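Local coordinates for alpha-glucosidase (Pseudoalteromonas sp. K8, PDB 5HQA), which probably hydrolyses alpha-glucosides as a calcium-binding, chloride-activated glycoside hydrolase of family 97, captured here with the inhibitor acarbose, at residues Ala187-Gln199 / Ala207-Lys220. Numbering follows the deposited sequence.
Sequences AALVDYAAMVLNQ and ADLTPWSSGVAVKK
D191, in the loop ahead of the antiparallel beta hairpin of strands 195-199 and 204-209 in the N-terminal beta-sandwich domain, meets K220 of strand 218-221, which follows the hairpin. K220 NZ grips D191 twice, by hydrogen bonds to O at 2.9 Å and to OD2 at 3.0 Å, the second also a salt bridge that meets the carboxylate from above its plane; a water links the same ammonium to V190 O. With CG anti to the backbone N (chi1 -155°), the ring of Y192 swings over to V218, whose CG2 sits 3.7 Å from the centroid, almost exactly on the normal: a CH-pi contact. V218 CG1 leans on Y192 CD1, K220 CE lies at the ring edge, and L209 CD1 packs against CE2 and OH of Y192. That hydroxyl is hydrogen-bonded to E128 of strand 122-134, the strand that pairs with both 204-209 and 218-221. Replacing Y192 with an alanine is likely to leave V218 and L209 facing a gap and E128 without its hydroxyl partner. A193 fits tightly, its CB only 3.1 Å from T210 O and also against V218 CG2. From A194 the backbones are joined: A194 O takes T210 N in a bond directed close to the C=O axis. M195 and L209 form a non-hydrogen-bonded pair, and the M195 thioether lies against A207 CB on the same face of the sheet. V196 and D208 make the hydrogen-bonded pair, V196 N to D208 O at 2.9 Å and D208 N to V196 O at 2.8 Å. The carboxylate of D208 is shared: R148 holds OD1 in a salt bridge, while the amide of N198, nearly coplanar with the carboxylate and bonded through its own OD1 to R200, sends ND2 to the anti lone pair of D208 OD2 at 3.1 Å.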
loop_
_atom_site.group_PDB
_atom_site.type_symbol
_atom_site.label_atom_id
_atom_site.label_comp_id
_atom_site.label_asym_id
_atom_site.label_seq_id
_atom_site.Cartn_x
_atom_site.Cartn_y
_atom_site.Cartn_z
ATOM N N ALA A 187 -0.322 -0.692 12.526
ATOM C CA ALA A 187 -1.557 -1.301 12.061
ATOM C C ALA A 187 -2.751 -0.651 12.745
ATOM O O ALA A 187 -2.678 -0.277 13.922
ATOM C CB ALA A 187 -1.561 -2.823 12.316
ATOM N N ALA A 188 -3.851 -0.529 11.992
ATOM C CA ALA A 188 -5.119 0.016 12.483
ATOM C C ALA A 188 -4.952 1.466 12.940
ATOM O O ALA A 188 -5.252 1.834 14.080
ATOM C CB ALA A 188 -5.708 -0.857 13.606
ATOM N N LEU A 189 -4.480 2.302 12.016
ATOM C CA LEU A 189 -4.272 3.722 12.311
ATOM C C LEU A 189 -5.624 4.422 12.237
ATOM O O LEU A 189 -6.094 4.782 11.154
ATOM C CB LEU A 189 -3.261 4.327 11.343
ATOM C CG LEU A 189 -3.025 5.834 11.435
ATOM C CD1 LEU A 189 -2.604 6.264 12.845
ATOM C CD2 LEU A 189 -1.968 6.241 10.405
ATOM N N VAL A 190 -6.257 4.588 13.401
ATOM C CA VAL A 190 -7.617 5.101 13.532
ATOM C C VAL A 190 -7.620 6.189 14.596
ATOM O O VAL A 190 -7.164 5.953 15.720
ATOM C CB VAL A 190 -8.610 3.991 13.929
ATOM C CG1 VAL A 190 -10.013 4.571 14.110
ATOM C CG2 VAL A 190 -8.610 2.879 12.894
ATOM N N ASP A 191 -8.141 7.369 14.248
ATOM C CA ASP A 191 -8.269 8.493 15.185
ATOM C C ASP A 191 -6.953 8.782 15.913
ATOM O O ASP A 191 -6.908 8.947 17.135
ATOM C CB ASP A 191 -9.394 8.249 16.196
ATOM C CG ASP A 191 -9.690 9.482 17.036
ATOM O OD1 ASP A 191 -9.581 10.599 16.481
ATOM O OD2 ASP A 191 -10.001 9.345 18.245
ATOM N N TYR A 192 -5.871 8.853 15.146
ATOM C CA TYR A 192 -4.550 9.041 15.717
ATOM C C TYR A 192 -3.660 9.587 14.613
ATOM O O TYR A 192 -4.020 9.553 13.433
ATOM C CB TYR A 192 -4.015 7.722 16.276
ATOM C CG TYR A 192 -2.971 7.811 17.377
ATOM C CD1 TYR A 192 -3.349 7.927 18.718
ATOM C CD2 TYR A 192 -1.607 7.715 17.080
ATOM C CE1 TYR A 192 -2.394 7.974 19.730
ATOM C CE2 TYR A 192 -0.643 7.755 18.089
ATOM C CZ TYR A 192 -1.048 7.887 19.408
ATOM O OH TYR A 192 -0.099 7.921 20.402
ATOM N N ALA A 193 -2.508 10.114 15.008
ATOM C CA ALA A 193 -1.544 10.662 14.062
ATOM C C ALA A 193 -0.601 9.565 13.582
ATOM O O ALA A 193 -0.196 8.700 14.362
ATOM C CB ALA A 193 -0.739 11.791 14.713
ATOM N N ALA A 194 -0.240 9.608 12.298
ATOM C CA ALA A 194 0.695 8.618 11.776
ATOM C C ALA A 194 2.049 8.742 12.460
ATOM O O ALA A 194 2.481 9.829 12.849
ATOM C CB ALA A 194 0.883 8.769 10.264
ATOM N N MET A 195 2.726 7.605 12.588
ATOM C CA MET A 195 4.068 7.545 13.149
ATOM C C MET A 195 5.101 7.652 12.030
ATOM O O MET A 195 5.072 6.883 11.065
ATOM C CB MET A 195 4.252 6.243 13.926
ATOM C CG MET A 195 5.631 6.063 14.530
ATOM S SD MET A 195 5.725 4.488 15.432
ATOM C CE MET A 195 5.673 3.281 14.090
ATOM N N VAL A 196 5.996 8.611 12.167
ATOM C CA VAL A 196 7.239 8.706 11.420
ATOM C C VAL A 196 8.349 8.268 12.369
ATOM O O VAL A 196 8.190 8.359 13.589
ATOM C CB VAL A 196 7.383 10.170 10.944
ATOM C CG1 VAL A 196 8.811 10.599 10.805
ATOM C CG2 VAL A 196 6.536 10.404 9.682
ATOM N N LEU A 197 9.464 7.756 11.843
ATOM C CA LEU A 197 10.557 7.308 12.703
ATOM C C LEU A 197 11.696 8.317 12.660
ATOM O O LEU A 197 12.200 8.648 11.585
ATOM C CB LEU A 197 11.067 5.924 12.298
ATOM C CG LEU A 197 10.021 4.817 12.451
ATOM C CD1 LEU A 197 10.581 3.474 11.988
ATOM C CD2 LEU A 197 9.520 4.758 13.898
ATOM N N ASN A 198 12.124 8.771 13.835
ATOM C CA ASN A 198 13.107 9.841 13.971
ATOM C C ASN A 198 14.305 9.254 14.705
ATOM O O ASN A 198 14.201 8.917 15.887
ATOM C CB ASN A 198 12.485 11.010 14.739
ATOM C CG ASN A 198 13.412 12.204 14.882
ATOM O OD1 ASN A 198 14.631 12.098 14.764
ATOM N ND2 ASN A 198 12.821 13.357 15.169
ATOM N N GLN A 199 15.436 9.110 14.015
ATOM C CA GLN A 199 16.603 8.515 14.651
ATOM C C GLN A 199 17.224 9.526 15.611
ATOM O O GLN A 199 17.633 10.619 15.197
ATOM C CB GLN A 199 17.622 8.049 13.613
ATOM C CG GLN A 199 18.697 7.173 14.252
ATOM C CD GLN A 199 19.643 6.513 13.263
ATOM O OE1 GLN A 199 20.619 5.887 13.672
ATOM N NE2 GLN A 199 19.359 6.634 11.961
ATOM N N ALA A 207 9.382 7.253 17.923
ATOM C CA ALA A 207 8.119 7.631 17.299
ATOM C C ALA A 207 8.023 9.147 17.197
ATOM O O ALA A 207 8.282 9.871 18.166
ATOM C CB ALA A 207 6.935 7.081 18.101
ATOM N N ASP A 208 7.668 9.625 16.010
ATOM C CA ASP A 208 7.548 11.052 15.725
ATOM C C ASP A 208 6.168 11.228 15.093
ATOM O O ASP A 208 5.987 10.947 13.907
ATOM C CB ASP A 208 8.686 11.496 14.803
ATOM C CG ASP A 208 8.727 13.000 14.586
ATOM O OD1 ASP A 208 7.650 13.631 14.497
ATOM O OD2 ASP A 208 9.850 13.551 14.478
ATOM N N LEU A 209 5.184 11.640 15.890
ATOM C CA LEU A 209 3.799 11.667 15.431
ATOM C C LEU A 209 3.553 12.899 14.571
ATOM O O LEU A 209 3.925 14.009 14.948
ATOM C CB LEU A 209 2.841 11.659 16.622
ATOM C CG LEU A 209 2.935 10.421 17.517
ATOM C CD1 LEU A 209 1.856 10.475 18.580
ATOM C CD2 LEU A 209 2.801 9.132 16.691
ATOM N N THR A 210 2.913 12.710 13.428
ATOM C CA THR A 210 2.673 13.835 12.530
ATOM C C THR A 210 1.625 14.765 13.129
ATOM O O THR A 210 0.510 14.320 13.419
ATOM C CB THR A 210 2.231 13.318 11.169
ATOM O OG1 THR A 210 3.271 12.497 10.630
ATOM C CG2 THR A 210 1.978 14.484 10.235
ATOM N N PRO A 211 1.928 16.041 13.330
ATOM C CA PRO A 211 1.086 16.891 14.175
ATOM C C PRO A 211 -0.004 17.633 13.409
ATOM O O PRO A 211 0.011 17.739 12.180
ATOM C CB PRO A 211 2.096 17.893 14.739
ATOM C CG PRO A 211 3.050 18.079 13.601
ATOM C CD PRO A 211 3.207 16.693 13.001
ATOM N N TRP A 212 -0.947 18.168 14.182
ATOM C CA TRP A 212 -1.851 19.211 13.724
ATOM C C TRP A 212 -1.077 20.496 13.441
ATOM O O TRP A 212 0.028 20.702 13.948
ATOM C CB TRP A 212 -2.899 19.526 14.793
ATOM C CG TRP A 212 -3.915 18.456 15.053
ATOM C CD1 TRP A 212 -3.752 17.315 15.790
ATOM C CD2 TRP A 212 -5.271 18.457 14.603
ATOM N NE1 TRP A 212 -4.928 16.594 15.808
ATOM C CE2 TRP A 212 -5.875 17.278 15.087
ATOM C CE3 TRP A 212 -6.033 19.342 13.829
ATOM C CZ2 TRP A 212 -7.206 16.962 14.826
ATOM C CZ3 TRP A 212 -7.366 19.025 13.570
ATOM C CH2 TRP A 212 -7.934 17.844 14.070
ATOM N N SER A 213 -1.698 21.395 12.665
ATOM C CA SER A 213 -1.084 22.699 12.423
ATOM C C SER A 213 -0.846 23.455 13.723
ATOM O O SER A 213 0.123 24.214 13.833
ATOM C CB SER A 213 -1.958 23.532 11.489
ATOM O OG SER A 213 -3.265 23.656 12.028
ATOM N N SER A 214 -1.713 23.253 14.720
ATOM C CA SER A 214 -1.557 23.907 16.014
ATOM C C SER A 214 -0.345 23.400 16.782
ATOM O O SER A 214 0.096 24.066 17.723
ATOM C CB SER A 214 -2.813 23.704 16.861
ATOM O OG SER A 214 -2.853 22.375 17.364
ATOM N N GLY A 215 0.193 22.240 16.423
ATOM C CA GLY A 215 1.419 21.738 17.001
ATOM C C GLY A 215 1.260 20.486 17.838
ATOM O O GLY A 215 2.247 19.769 18.037
ATOM N N VAL A 216 0.063 20.203 18.351
ATOM C CA VAL A 216 -0.124 18.965 19.102
ATOM C C VAL A 216 -0.286 17.805 18.129
ATOM O O VAL A 216 -0.603 17.988 16.949
ATOM C CB VAL A 216 -1.314 19.049 20.076
ATOM C CG1 VAL A 216 -1.170 20.262 21.003
ATOM C CG2 VAL A 216 -2.646 19.065 19.327
ATOM N N ALA A 217 -0.045 16.593 18.632
ATOM C CA ALA A 217 -0.110 15.410 17.779
ATOM C C ALA A 217 -1.501 14.776 17.771
ATOM O O ALA A 217 -2.082 14.569 16.700
ATOM C CB ALA A 217 0.942 14.386 18.214
ATOM N N VAL A 218 -2.038 14.430 18.944
ATOM C CA VAL A 218 -3.271 13.643 19.011
ATOM C C VAL A 218 -4.193 14.229 20.066
ATOM O O VAL A 218 -3.788 14.408 21.219
ATOM C CB VAL A 218 -3.013 12.159 19.336
ATOM C CG1 VAL A 218 -4.342 11.383 19.305
ATOM C CG2 VAL A 218 -1.995 11.552 18.376
ATOM N N LYS A 219 -5.442 14.480 19.685
ATOM C CA LYS A 219 -6.476 14.930 20.603
ATOM C C LYS A 219 -7.338 13.741 21.013
ATOM O O LYS A 219 -7.871 13.031 20.153
ATOM C CB LYS A 219 -7.330 16.012 19.942
ATOM C CG LYS A 219 -6.526 17.201 19.423
ATOM C CD LYS A 219 -7.379 18.132 18.558
ATOM C CE LYS A 219 -6.577 19.326 18.064
ATOM N NZ LYS A 219 -7.373 20.194 17.151
ATOM N N LYS A 220 -7.464 13.517 22.321
ATOM C CA LYS A 220 -8.309 12.459 22.853
ATOM C C LYS A 220 -9.136 13.004 24.010
ATOM O O LYS A 220 -8.780 13.995 24.654
ATOM C CB LYS A 220 -7.486 11.250 23.342
ATOM C CG LYS A 220 -6.728 10.504 22.249
ATOM C CD LYS A 220 -7.674 9.686 21.365
ATOM C CE LYS A 220 -6.889 8.744 20.464
ATOM N NZ LYS A 220 -7.795 7.861 19.674
HETATM O O HOH W 1 -6.051 5.808 18.689
HETATM O O HOH W 2 -10.812 11.434 19.773
#